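Local coordinates for protein RmpD (Hexulose-6-phosphate synthase) (Streptococcus mutans, PDB 3EXT) that is a TIM-barrel protein of the orotidine 5'-phosphate decarboxylase / HUMPS family and holds a magnesium ion in its barrel, at residues Q9-H14 against V33-T38. Sequence-based numbering, arbitrary orientation.
Sequences QVALDH and VIEAGT. With MG (magnesium ion), chain B.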
loop_
_atom_site.group_PDB
_atom_site.type_symbol
_atom_site.label_atom_id
_atom_site.label_comp_id
_atom_site.label_asym_id
_atom_site.label_seq_id
_atom_site.Cartn_x
_atom_site.Cartn_y
_atom_site.Cartn_z
ATOM N N GLN A 9 -11.477 8.744 -15.409
ATOM C CA GLN A 9 -11.256 7.543 -14.581
ATOM C C GLN A 9 -12.177 7.667 -13.364
ATOM O O GLN A 9 -12.235 8.737 -12.746
ATOM C CB GLN A 9 -9.808 7.490 -14.137
ATOM C CG GLN A 9 -9.491 6.299 -13.189
ATOM C CD GLN A 9 -8.030 6.054 -13.051
ATOM O OE1 GLN A 9 -7.267 6.207 -14.004
ATOM N NE2 GLN A 9 -7.613 5.602 -11.853
ATOM N N VAL A 10 -12.949 6.601 -13.072
ATOM C CA VAL A 10 -13.674 6.542 -11.811
ATOM C C VAL A 10 -12.935 5.653 -10.789
ATOM O O VAL A 10 -12.654 4.487 -11.067
ATOM C CB VAL A 10 -15.129 6.063 -11.988
ATOM C CG1 VAL A 10 -15.238 4.615 -12.652
ATOM C CG2 VAL A 10 -15.901 6.169 -10.637
ATOM N N ALA A 11 -12.638 6.242 -9.626
ATOM C CA ALA A 11 -12.011 5.576 -8.497
ATOM C C ALA A 11 -13.102 4.918 -7.670
ATOM O O ALA A 11 -14.051 5.587 -7.218
ATOM C CB ALA A 11 -11.246 6.612 -7.647
ATOM N N LEU A 12 -12.993 3.610 -7.457
ATOM C CA LEU A 12 -13.905 2.930 -6.573
ATOM C C LEU A 12 -13.198 2.735 -5.261
ATOM O O LEU A 12 -12.420 1.812 -5.106
ATOM C CB LEU A 12 -14.363 1.569 -7.172
ATOM C CG LEU A 12 -14.897 1.646 -8.636
ATOM C CD1 LEU A 12 -14.999 0.222 -9.239
ATOM C CD2 LEU A 12 -16.263 2.451 -8.734
ATOM N N ASP A 13 -13.502 3.568 -4.281
ATOM C CA ASP A 13 -12.765 3.509 -3.026
ATOM C C ASP A 13 -13.689 2.995 -1.908
ATOM O O ASP A 13 -13.484 3.302 -0.740
ATOM C CB ASP A 13 -12.177 4.935 -2.670
ATOM C CG ASP A 13 -11.073 5.453 -3.678
ATOM O OD1 ASP A 13 -10.240 4.673 -4.178
ATOM O OD2 ASP A 13 -11.016 6.687 -3.960
ATOM N N HIS A 14 -14.693 2.195 -2.257
ATOM C CA HIS A 14 -15.669 1.661 -1.302
ATOM C C HIS A 14 -15.061 0.653 -0.332
ATOM O O HIS A 14 -14.091 -0.020 -0.665
ATOM C CB HIS A 14 -16.818 1.033 -2.089
ATOM C CG HIS A 14 -17.428 2.000 -3.062
ATOM N ND1 HIS A 14 -16.873 2.253 -4.297
ATOM C CD2 HIS A 14 -18.493 2.827 -2.949
ATOM C CE1 HIS A 14 -17.596 3.171 -4.922
ATOM N NE2 HIS A 14 -18.576 3.546 -4.115
ATOM N N VAL A 33 -11.886 4.756 -17.803
ATOM C CA VAL A 33 -10.990 3.927 -16.980
ATOM C C VAL A 33 -11.755 3.673 -15.738
ATOM O O VAL A 33 -12.400 4.601 -15.205
ATOM C CB VAL A 33 -9.669 4.647 -16.581
ATOM C CG1 VAL A 33 -8.773 3.745 -15.740
ATOM C CG2 VAL A 33 -8.883 5.189 -17.804
ATOM N N ILE A 34 -11.729 2.404 -15.300
ATOM C CA ILE A 34 -12.386 1.997 -14.073
ATOM C C ILE A 34 -11.304 1.514 -13.102
ATOM O O ILE A 34 -10.477 0.657 -13.444
ATOM C CB ILE A 34 -13.464 0.924 -14.324
ATOM C CG1 ILE A 34 -14.569 1.498 -15.277
ATOM C CG2 ILE A 34 -14.060 0.417 -12.996
ATOM C CD1 ILE A 34 -15.734 0.559 -15.575
ATOM N N GLU A 35 -11.286 2.076 -11.894
ATOM C CA GLU A 35 -10.193 1.743 -10.963
ATOM C C GLU A 35 -10.695 1.086 -9.700
ATOM O O GLU A 35 -11.537 1.672 -9.014
ATOM C CB GLU A 35 -9.464 3.039 -10.593
ATOM C CG GLU A 35 -8.606 2.905 -9.370
ATOM C CD GLU A 35 -8.244 4.229 -8.710
ATOM O OE1 GLU A 35 -8.455 5.340 -9.312
ATOM O OE2 GLU A 35 -7.749 4.156 -7.562
ATOM N N ALA A 36 -10.153 -0.087 -9.347
ATOM C CA ALA A 36 -10.299 -0.612 -7.962
ATOM C C ALA A 36 -9.357 0.110 -7.020
ATOM O O ALA A 36 -8.124 -0.143 -7.068
ATOM C CB ALA A 36 -10.002 -2.114 -7.878
ATOM N N GLY A 37 -9.930 0.950 -6.137
ATOM C CA GLY A 37 -9.105 1.802 -5.301
ATOM C C GLY A 37 -8.508 0.987 -4.141
ATOM O O GLY A 37 -9.007 -0.115 -3.833
ATOM N N THR A 38 -7.423 1.487 -3.548
ATOM C CA THR A 38 -6.648 0.708 -2.551
ATOM C C THR A 38 -7.516 0.359 -1.343
ATOM O O THR A 38 -7.395 -0.741 -0.743
ATOM C CB THR A 38 -5.450 1.532 -2.001
ATOM O OG1 THR A 38 -4.815 2.231 -3.059
ATOM C CG2 THR A 38 -4.334 0.655 -1.249
HETATM MG MG MG B . -6.457 5.413 -6.447
HETATM O O HOH W 1 -7.625 5.425 -4.939
HETATM O O HOH W 2 -7.435 7.239 -7.543
HETATM O O HOH W 3 -5.391 6.869 -5.295
HETATM O O HOH W 4 -4.873 5.625 -8.120
#
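E35 divides its carboxylate between Q9 and a magnesium ion. Its OE2 binds the metal at 2.1 Å, while E35 OE1 accepts a hydrogen bond of 2.7 Å from Q9 NE2. The amide reaches E35 OE1 from above the carboxylate plane, the two flat groups standing nearly perpendicular (88°), whereas E35 OE1 lies close to the plane of the amide. E35 extends with CG anti to the backbone N (chi1 163°), which carries the carboxylate over A11 CB, 3.5 Å from E35 OE1. Q9 is likewise extended and lies against V33, its OE1 3.4 Å from V33 CG1.

A metal-bound water also donates to E35 OE1; with the Q9 amide on the same oxygen and the metal on E35 OE2, the carboxylate is gripped at both oxygens, which should restrict its rotation. Another bound water donates to D13 OD1 at 2.8 Å, placing D13 in the second shell. D64 from the next strand, 60-67, supplies the remaining protein ligand.

Beneath this site the strands run parallel in register. V10 N bonds to V33 O, E35 N to V10 O, and L12 N to E35 O; G37 N, at the N-cap of the following helix, continues the ladder to L12 O. The other face of the sheet is apolar: L12 CD1 meets I34 CG2 at 3.9 Å, and V10 packs beside I34, under helix 17-27, which touches both V10 and L12.

Strands 7-12 and 33-36 with this helix form a beta-alpha-beta unit, the first of the closed TIM barrel, with the metal held inside near the C-terminal ends of its strands.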